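Local coordinates for CRP-like protein Clp (Xanthomonas campestris pv. campestris, PDB 3IWZ), which acts as a global transcription factor of the CRP family that activates or represses virulence genes in the diffusible signal factor pathway and binds c-di-GMP, at residues V207-K210 with L211-D214; R187-R190 with Q191-A194; I133-A136 with I137-L141; G87-G90 with L91-S95. All blocks are in the same frame, centred on the assembly; numbering follows the deposited sequence.

Contact 1 of 4, residues V207-K210 with L211-D214; sequences VLKK and LQAD
Lys209 O accepts two backbone bonds, both weak: from Gln212 N at 2.8 Å and from Ala213 N at 2.9 Å. Next along, Asp214 N donates to Lys210 O at 3.1 Å, and the side chains of the same two residues also meet. Lys210 NZ forms a long salt bridge of 3.4 Å to Asp214 OD1, and a water molecule closes a triangle with it, accepting from Lys210 NZ at 2.7 Å and donating to Asp214 OD1 at the same distance. The bend of the lysine chain at chi2 (69°) lays CD and CE across the Asp214 carboxylate, bringing NZ beside it. OD1 is modelled implausibly close to Lys210 O, 2.4 Å, which leaves the exact placing of the carboxylate doubtful. Lysine and aspartate one turn apart suit this solvent-exposed side of the helix, where two opposite charges can be paired in water.

These are the last turns of helix 201-213, the second helix of the predicted helix-turn-helix and, as in CRP relatives, probably the recognition helix. Its inner side is apolar. Val207 and Leu211 run alongside each other in the same direction, with Val207 CG1 3.6 Å from Leu211 CD1. Branched aliphatic residues fit here because Val207 also rests on Thr161 and Ile164 of helix 160-172, while Leu208 and Leu211 pack on Leu217 of strand 217-220.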
loop_
_atom_site.group_PDB
_atom_site.type_symbol
_atom_site.label_atom_id
_atom_site.label_comp_id
_atom_site.label_asym_id
_atom_site.label_seq_id
_atom_site.Cartn_x
_atom_site.Cartn_y
_atom_site.Cartn_z
ATOM N N VAL D 207 22.358 6.861 14.916
ATOM C CA VAL D 207 21.509 6.070 15.803
ATOM C C VAL D 207 22.102 4.691 16.081
ATOM O O VAL D 207 21.857 4.101 17.129
ATOM C CB VAL D 207 20.088 5.901 15.209
ATOM C CG1 VAL D 207 19.228 5.056 16.139
ATOM C CG2 VAL D 207 19.447 7.267 15.001
ATOM N N LEU D 208 22.882 4.174 15.140
ATOM C CA LEU D 208 23.497 2.871 15.336
ATOM C C LEU D 208 24.606 2.958 16.370
ATOM O O LEU D 208 24.868 1.997 17.093
ATOM C CB LEU D 208 24.064 2.330 14.023
ATOM C CG LEU D 208 23.149 1.384 13.240
ATOM C CD1 LEU D 208 23.919 0.806 12.060
ATOM C CD2 LEU D 208 22.655 0.262 14.152
ATOM N N LYS D 209 25.253 4.114 16.438
ATOM C CA LYS D 209 26.329 4.322 17.393
ATOM C C LYS D 209 25.712 4.627 18.759
ATOM O O LYS D 209 26.156 4.101 19.783
ATOM C CB LYS D 209 27.221 5.476 16.931
ATOM C CG LYS D 209 28.549 5.576 17.657
ATOM C CD LYS D 209 29.485 6.533 16.930
ATOM C CE LYS D 209 30.816 6.675 17.646
ATOM N NZ LYS D 209 31.800 7.409 16.805
ATOM N N LYS D 210 24.676 5.464 18.762
ATOM C CA LYS D 210 23.978 5.829 19.992
ATOM C C LYS D 210 23.369 4.590 20.637
ATOM O O LYS D 210 23.139 4.560 21.842
ATOM C CB LYS D 210 22.883 6.857 19.687
ATOM C CG LYS D 210 21.754 6.929 20.714
ATOM C CD LYS D 210 22.208 7.501 22.048
ATOM C CE LYS D 210 21.017 7.673 22.982
ATOM N NZ LYS D 210 21.353 8.457 24.204
ATOM N N LEU D 211 23.099 3.572 19.824
ATOM C CA LEU D 211 22.532 2.326 20.327
ATOM C C LEU D 211 23.676 1.388 20.721
ATOM O O LEU D 211 23.487 0.451 21.498
ATOM C CB LEU D 211 21.642 1.675 19.259
ATOM C CG LEU D 211 20.387 2.468 18.870
ATOM C CD1 LEU D 211 19.694 1.822 17.689
ATOM C CD2 LEU D 211 19.445 2.539 20.057
ATOM N N GLN D 212 24.865 1.657 20.185
ATOM C CA GLN D 212 26.054 0.865 20.490
ATOM C C GLN D 212 26.582 1.347 21.837
ATOM O O GLN D 212 27.362 0.658 22.499
ATOM C CB GLN D 212 27.140 1.076 19.433
ATOM C CG GLN D 212 28.315 0.118 19.576
ATOM C CD GLN D 212 29.624 0.697 19.074
ATOM O OE1 GLN D 212 30.593 -0.036 18.858
ATOM N NE2 GLN D 212 29.669 2.019 18.903
ATOM N N ALA D 213 26.163 2.553 22.214
ATOM C CA ALA D 213 26.551 3.167 23.481
ATOM C C ALA D 213 25.524 2.739 24.518
ATOM O O ALA D 213 25.868 2.195 25.566
ATOM C CB ALA D 213 26.558 4.684 23.346
ATOM N N ASP D 214 24.257 2.989 24.206
ATOM C CA ASP D 214 23.145 2.634 25.081
ATOM C C ASP D 214 23.164 1.159 25.515
ATOM O O ASP D 214 22.347 0.736 26.337
ATOM C CB ASP D 214 21.819 2.958 24.374
ATOM C CG ASP D 214 21.524 4.451 24.339
ATOM O OD1 ASP D 214 22.453 5.248 24.070
ATOM O OD2 ASP D 214 20.357 4.830 24.574
HETATM O O HOH W 1 23.871 7.488 24.660
#

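Contact 2 of 4, residues R187-R190 with Q191-A194; sequences RVSR and QELA
Val188 and Ser189 bring the chain in extended form up to the first turn of helix 190-197, where Ser189 takes the N-cap position and Arg190 already has helical torsions. From there the backbone bonds are regular. Leu193 N donates to Ser189 O at 3.0 Å, and Ala194 N to Arg190 O at 3.2 Å, both fairly straight at the hydrogen. Serine suits an N-cap because its short hydroxyl can turn back toward the open amides of a first turn. Here Ser189 OG (chi1 41°) lies 3.6 Å from Glu192 N and 3.5 Å from Glu192 CB, against the aliphatic part of that side chain.

On the apolar side, Val188 directs one methyl, CG1, at the helix: it lies 4.0 Å from Glu192 CB and 4.2 Å from Leu193 CD1. The valine meets the glutamate near its CB, the two side chains roughly perpendicular. The bend at chi2 (-63°) then takes the carboxylate to other partners, a salt bridge from OE2 to Arg195 NE and a hydrogen bond between OE1 and Tyr79 OH. Tyr79 belongs to the curated cyclic-nucleotide-binding region.

This is the start of the first helix of the predicted helix-turn-helix. Ala194 is small enough to lie close to Ala204 of helix 201-213, Leu193 reaches Ile164 of helix 160-172, and Val188, just past strand 183-186, packs on Leu171 of the same helix.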
loop_
_atom_site.group_PDB
_atom_site.type_symbol
_atom_site.label_atom_id
_atom_site.label_comp_id
_atom_site.label_asym_id
_atom_site.label_seq_id
_atom_site.Cartn_x
_atom_site.Cartn_y
_atom_site.Cartn_z
ATOM N N ARG D 187 22.638 -9.023 9.459
ATOM C CA ARG D 187 23.431 -8.346 8.443
ATOM C C ARG D 187 22.625 -7.324 7.650
ATOM O O ARG D 187 21.931 -7.675 6.693
ATOM C CB ARG D 187 24.044 -9.378 7.488
ATOM C CG ARG D 187 24.953 -8.786 6.424
ATOM C CD ARG D 187 25.807 -9.871 5.772
ATOM N NE ARG D 187 25.002 -10.987 5.278
ATOM C CZ ARG D 187 24.175 -10.920 4.238
ATOM N NH1 ARG D 187 24.034 -9.783 3.565
ATOM N NH2 ARG D 187 23.485 -11.991 3.874
ATOM N N VAL D 188 22.722 -6.060 8.057
ATOM C CA VAL D 188 22.033 -4.970 7.375
ATOM C C VAL D 188 22.951 -3.752 7.286
ATOM O O VAL D 188 23.317 -3.162 8.303
ATOM C CB VAL D 188 20.731 -4.555 8.110
ATOM C CG1 VAL D 188 20.092 -3.371 7.400
ATOM C CG2 VAL D 188 19.754 -5.719 8.142
ATOM N N SER D 189 23.320 -3.387 6.063
ATOM C CA SER D 189 24.190 -2.244 5.824
ATOM C C SER D 189 23.550 -0.938 6.289
ATOM O O SER D 189 22.324 -0.808 6.321
ATOM C CB SER D 189 24.532 -2.163 4.333
ATOM O OG SER D 189 23.393 -2.437 3.535
ATOM N N ARG D 190 24.393 0.024 6.658
ATOM C CA ARG D 190 23.925 1.324 7.123
ATOM C C ARG D 190 23.050 1.971 6.053
ATOM O O ARG D 190 22.095 2.686 6.359
ATOM C CB ARG D 190 25.124 2.227 7.450
ATOM C CG ARG D 190 24.747 3.659 7.803
ATOM C CD ARG D 190 25.649 4.248 8.894
ATOM N NE ARG D 190 27.000 4.575 8.442
ATOM C CZ ARG D 190 27.909 5.187 9.198
ATOM N NH1 ARG D 190 27.612 5.537 10.445
ATOM N NH2 ARG D 190 29.113 5.462 8.711
ATOM N N GLN D 191 23.389 1.709 4.794
ATOM C CA GLN D 191 22.645 2.245 3.661
ATOM C C GLN D 191 21.221 1.695 3.649
ATOM O O GLN D 191 20.262 2.460 3.573
ATOM C CB GLN D 191 23.369 1.889 2.357
ATOM C CG GLN D 191 24.722 2.587 2.214
ATOM C CD GLN D 191 25.727 1.781 1.406
ATOM O OE1 GLN D 191 26.137 0.686 1.814
ATOM N NE2 GLN D 191 26.137 2.320 0.258
ATOM N N GLU D 192 21.089 0.371 3.733
ATOM C CA GLU D 192 19.779 -0.282 3.730
ATOM C C GLU D 192 18.922 0.109 4.925
ATOM O O GLU D 192 17.704 0.234 4.806
ATOM C CB GLU D 192 19.931 -1.806 3.693
ATOM C CG GLU D 192 19.876 -2.399 2.289
ATOM C CD GLU D 192 18.531 -2.174 1.609
ATOM O OE1 GLU D 192 17.519 -2.734 2.084
ATOM O OE2 GLU D 192 18.487 -1.437 0.601
ATOM N N LEU D 193 19.555 0.297 6.077
ATOM C CA LEU D 193 18.819 0.683 7.272
ATOM C C LEU D 193 18.147 2.023 7.014
ATOM O O LEU D 193 16.951 2.199 7.271
ATOM C CB LEU D 193 19.762 0.814 8.464
ATOM C CG LEU D 193 19.044 0.796 9.811
ATOM C CD1 LEU D 193 18.332 -0.538 9.968
ATOM C CD2 LEU D 193 20.040 1.003 10.939
ATOM N N ALA D 194 18.928 2.961 6.491
ATOM C CA ALA D 194 18.427 4.291 6.182
ATOM C C ALA D 194 17.335 4.240 5.105
ATOM O O ALA D 194 16.432 5.073 5.085
ATOM C CB ALA D 194 19.565 5.175 5.738
#

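Contact 3 of 4, residues I133-A136 with I137-L141; sequences ILYA and IGVQL
Tyr135 and Val139, one turn apart on helix 130-157, meet with a methyl set over a ring face. Val139 CG2 stands 4.2 Å from the centroid of the Tyr135 ring and 27° off its normal, a CH-pi contact that leans toward the CE2 side, where Tyr135 CE2 is 3.8 Å from Val139 CG2. Two torsions produce the overlap. In Tyr135, CG lies opposite the backbone N (chi1 180°), which carries the ring forward along the helix, while CG2 of Val139 is the branch beside its own backbone N and therefore faces back toward the ring. The two side chains run at a slant to one another, and the beta-branching of valine places a methyl close to the backbone, over the ring face.

The ring is held at its far end too: Tyr135 OH is hydrogen-bonded to Leu91 O of the second subunit, and the ring meets Phe92 of that subunit with planes at about 20°.

A second strip of the helix is purely aliphatic. Ile133 CG2 and Ile137 CD1 are 4.2 Å apart; Ile133 touches Phe122 of helix 115-122, and Ile137 touches Phe85 of strand 85-86. Beneath both strips the backbone bonds are those of an alpha-helix, for instance Ile137 N to Ile133 O at 2.9 Å and Val139 N to Tyr135 O at 2.8 Å. Gly138 adds no side chain next to the Tyr135 carbonyl. Leu134 packs on its own counterpart in the second subunit, an arrangement characteristic of the long dimerisation helix of CRP-family regulators, whose first part here, to Val139, belongs to the curated nucleotide-binding region.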
loop_
_atom_site.group_PDB
_atom_site.type_symbol
_atom_site.label_atom_id
_atom_site.label_comp_id
_atom_site.label_asym_id
_atom_site.label_seq_id
_atom_site.Cartn_x
_atom_site.Cartn_y
_atom_site.Cartn_z
ATOM N N ILE D 133 -5.193 -17.714 -9.381
ATOM C CA ILE D 133 -4.099 -16.795 -9.647
ATOM C C ILE D 133 -4.445 -15.419 -9.067
ATOM O O ILE D 133 -3.734 -14.886 -8.207
ATOM C CB ILE D 133 -3.846 -16.636 -11.155
ATOM C CG1 ILE D 133 -3.650 -18.005 -11.820
ATOM C CG2 ILE D 133 -2.622 -15.759 -11.372
ATOM C CD1 ILE D 133 -2.390 -18.726 -11.434
ATOM N N LEU D 134 -5.546 -14.852 -9.547
ATOM C CA LEU D 134 -5.999 -13.541 -9.101
ATOM C C LEU D 134 -6.119 -13.452 -7.588
ATOM O O LEU D 134 -5.723 -12.455 -6.988
ATOM C CB LEU D 134 -7.340 -13.220 -9.748
ATOM C CG LEU D 134 -7.256 -13.111 -11.262
ATOM C CD1 LEU D 134 -8.656 -13.061 -11.855
ATOM C CD2 LEU D 134 -6.445 -11.866 -11.622
ATOM N N TYR D 135 -6.651 -14.500 -6.972
ATOM C CA TYR D 135 -6.805 -14.510 -5.524
ATOM C C TYR D 135 -5.437 -14.489 -4.847
ATOM O O TYR D 135 -5.242 -13.777 -3.863
ATOM C CB TYR D 135 -7.586 -15.746 -5.077
ATOM C CG TYR D 135 -7.784 -15.829 -3.581
ATOM C CD1 TYR D 135 -8.694 -15.001 -2.932
ATOM C CD2 TYR D 135 -7.017 -16.698 -2.808
ATOM C CE1 TYR D 135 -8.833 -15.029 -1.550
ATOM C CE2 TYR D 135 -7.147 -16.736 -1.421
ATOM C CZ TYR D 135 -8.054 -15.897 -0.800
ATOM O OH TYR D 135 -8.154 -15.899 0.572
ATOM N N ALA D 136 -4.493 -15.277 -5.357
ATOM C CA ALA D 136 -3.154 -15.293 -4.770
ATOM C C ALA D 136 -2.556 -13.889 -4.846
ATOM O O ALA D 136 -1.996 -13.393 -3.872
ATOM C CB ALA D 136 -2.253 -16.279 -5.501
ATOM N N ILE D 137 -2.682 -13.249 -6.009
ATOM C CA ILE D 137 -2.156 -11.903 -6.181
ATOM C C ILE D 137 -2.888 -10.973 -5.220
ATOM O O ILE D 137 -2.300 -10.046 -4.666
ATOM C CB ILE D 137 -2.331 -11.420 -7.636
ATOM C CG1 ILE D 137 -1.442 -12.261 -8.563
ATOM C CG2 ILE D 137 -1.996 -9.936 -7.745
ATOM C CD1 ILE D 137 -1.551 -11.907 -10.018
ATOM N N GLY D 138 -4.173 -11.240 -5.013
ATOM C CA GLY D 138 -4.947 -10.434 -4.089
ATOM C C GLY D 138 -4.351 -10.534 -2.695
ATOM O O GLY D 138 -4.190 -9.530 -1.993
ATOM N N VAL D 139 -4.033 -11.756 -2.282
ATOM C CA VAL D 139 -3.429 -11.990 -0.972
ATOM C C VAL D 139 -2.140 -11.184 -0.830
ATOM O O VAL D 139 -1.889 -10.551 0.204
ATOM C CB VAL D 139 -3.081 -13.483 -0.778
ATOM C CG1 VAL D 139 -2.175 -13.656 0.440
ATOM C CG2 VAL D 139 -4.371 -14.303 -0.627
ATOM N N GLN D 140 -1.324 -11.206 -1.876
ATOM C CA GLN D 140 -0.057 -10.498 -1.831
ATOM C C GLN D 140 -0.233 -8.992 -1.846
ATOM O O GLN D 140 0.494 -8.282 -1.160
ATOM C CB GLN D 140 0.861 -10.972 -2.970
ATOM C CG GLN D 140 1.224 -12.450 -2.831
ATOM C CD GLN D 140 2.159 -12.974 -3.919
ATOM O OE1 GLN D 140 2.418 -14.178 -3.997
ATOM N NE2 GLN D 140 2.668 -12.078 -4.751
ATOM N N LEU D 141 -1.197 -8.506 -2.621
ATOM C CA LEU D 141 -1.454 -7.076 -2.667
ATOM C C LEU D 141 -1.937 -6.637 -1.287
ATOM O O LEU D 141 -1.527 -5.595 -0.786
ATOM C CB LEU D 141 -2.502 -6.741 -3.742
ATOM C CG LEU D 141 -2.009 -6.737 -5.209
ATOM C CD1 LEU D 141 -3.172 -6.529 -6.174
ATOM C CD2 LEU D 141 -0.974 -5.631 -5.398
#

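Contact 4 of 4, residues G87-G90 with L91-S95; sequences GEMG and LFIES
Leu91 begins the second half of a short turn that Glu88 closes from the other side, Leu91 N donating to Glu88 O at 2.9 Å. The GEMGLF sequence and its place between strands 85-86 and 101-104 match the phosphate-binding cassette of cyclic-nucleotide-binding domains, and these residues belong to the curated binding region. Leucine suits its position because its side chain packs on Tyr115 and Leu118 of helix 115-122, while its CG lies over one face of the Phe92 ring, offset toward the rim.

Phe92 follows, with Phe92 N bonded to Met89 O at 2.8 Å. Its ring turns a C-H edge to the carbonyl oxygens of Glu88 and Met89, a favourable match of polarity for an aromatic, with Phe92 CD2 3.4 Å from Glu88 O.

Ile93 adds a second grip on the same acceptor: Ile93 N reaches Met89 O at 2.8 Å, in the carbonyl plane, whereas Phe92 N comes from above it. Apolar residues suit both positions, since Met89 also packs on Leu146 and Ile93 on Ser142 of the second subunit. With CG opposite its backbone N (chi1 -165°), the methionine is turned toward the isoleucine, and Met89 CG touches the terminal methyl CD1 of Ile93 at 4.0 Å.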
loop_
_atom_site.group_PDB
_atom_site.type_symbol
_atom_site.label_atom_id
_atom_site.label_comp_id
_atom_site.label_asym_id
_atom_site.label_seq_id
_atom_site.Cartn_x
_atom_site.Cartn_y
_atom_site.Cartn_z
ATOM N N GLY D 87 6.017 -6.678 -9.825
ATOM C CA GLY D 87 5.820 -5.961 -11.077
ATOM C C GLY D 87 4.425 -6.237 -11.632
ATOM O O GLY D 87 4.191 -6.232 -12.845
ATOM N N GLU D 88 3.481 -6.471 -10.730
ATOM C CA GLU D 88 2.126 -6.790 -11.140
ATOM C C GLU D 88 1.192 -5.616 -11.367
ATOM O O GLU D 88 0.113 -5.801 -11.920
ATOM C CB GLU D 88 1.484 -7.731 -10.119
ATOM C CG GLU D 88 1.004 -7.056 -8.841
ATOM C CD GLU D 88 2.077 -6.216 -8.157
ATOM O OE1 GLU D 88 3.287 -6.571 -8.206
ATOM O OE2 GLU D 88 1.694 -5.196 -7.557
ATOM N N MET D 89 1.599 -4.417 -10.966
ATOM C CA MET D 89 0.727 -3.250 -11.101
ATOM C C MET D 89 0.111 -3.047 -12.487
ATOM O O MET D 89 -1.100 -2.873 -12.605
ATOM C CB MET D 89 1.457 -1.973 -10.677
ATOM C CG MET D 89 0.495 -0.804 -10.442
ATOM S SD MET D 89 1.292 0.738 -9.945
ATOM C CE MET D 89 1.461 1.557 -11.528
ATOM N N GLY D 90 0.941 -3.056 -13.523
ATOM C CA GLY D 90 0.446 -2.879 -14.875
ATOM C C GLY D 90 -0.619 -3.882 -15.288
ATOM O O GLY D 90 -1.357 -3.648 -16.242
ATOM N N LEU D 91 -0.713 -5.000 -14.580
ATOM C CA LEU D 91 -1.722 -6.005 -14.896
ATOM C C LEU D 91 -3.105 -5.558 -14.401
ATOM O O LEU D 91 -4.130 -6.163 -14.727
ATOM C CB LEU D 91 -1.358 -7.333 -14.234
ATOM C CG LEU D 91 -2.398 -8.446 -14.320
ATOM C CD1 LEU D 91 -2.596 -8.835 -15.779
ATOM C CD2 LEU D 91 -1.936 -9.649 -13.499
ATOM N N PHE D 92 -3.122 -4.482 -13.622
ATOM C CA PHE D 92 -4.357 -3.973 -13.039
ATOM C C PHE D 92 -4.621 -2.516 -13.378
ATOM O O PHE D 92 -5.766 -2.109 -13.536
ATOM C CB PHE D 92 -4.286 -4.112 -11.524
ATOM C CG PHE D 92 -4.249 -5.523 -11.047
ATOM C CD1 PHE D 92 -5.425 -6.246 -10.904
ATOM C CD2 PHE D 92 -3.041 -6.127 -10.721
ATOM C CE1 PHE D 92 -5.402 -7.552 -10.437
ATOM C CE2 PHE D 92 -3.005 -7.441 -10.251
ATOM C CZ PHE D 92 -4.182 -8.153 -10.107
ATOM N N ILE D 93 -3.554 -1.734 -13.459
ATOM C CA ILE D 93 -3.674 -0.326 -13.768
ATOM C C ILE D 93 -2.891 -0.036 -15.032
ATOM O O ILE D 93 -1.698 0.289 -14.973
ATOM C CB ILE D 93 -3.095 0.559 -12.646
ATOM C CG1 ILE D 93 -3.732 0.201 -11.307
ATOM C CG2 ILE D 93 -3.349 2.017 -12.961
ATOM C CD1 ILE D 93 -3.103 0.947 -10.149
ATOM N N GLU D 94 -3.566 -0.164 -16.170
ATOM C CA GLU D 94 -2.950 0.095 -17.461
ATOM C C GLU D 94 -2.036 1.306 -17.332
ATOM O O GLU D 94 -2.482 2.416 -17.052
ATOM C CB GLU D 94 -4.031 0.354 -18.522
ATOM C CG GLU D 94 -4.928 -0.856 -18.800
ATOM C CD GLU D 94 -6.160 -0.498 -19.618
ATOM O OE1 GLU D 94 -5.997 -0.003 -20.754
ATOM O OE2 GLU D 94 -7.295 -0.715 -19.123
ATOM N N SER D 95 -0.743 1.067 -17.505
ATOM C CA SER D 95 0.250 2.123 -17.418
ATOM C C SER D 95 1.346 1.757 -18.401
ATOM O O SER D 95 1.531 0.584 -18.729
ATOM C CB SER D 95 0.807 2.205 -15.997
ATOM O OG SER D 95 1.652 3.332 -15.837
#

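Overall arrangement
Along the chain the order is contact 4, contact 3, contact 2, contact 1. The first two lie in the regulatory half: their centres are 13 Å apart and they touch, the 87-95 loop resting against helix 130-157 through Ile137 CG2 and Phe92 CE2 (3.7 Å). Both also reach the second subunit, so the nucleotide-binding region and the dimer interface share residues. Contacts 2 and 1 lie on the opposite side of the chain's centre, on the successive helices 190-197 and 201-213 of the DNA-binding domain, centres 14 Å apart, touching at Leu208 CG and Leu193 CD2 (3.9 Å). About 17 Å separates the nearest atoms of contacts 2 and 4, yet the halves meet directly through Glu192 and Tyr79.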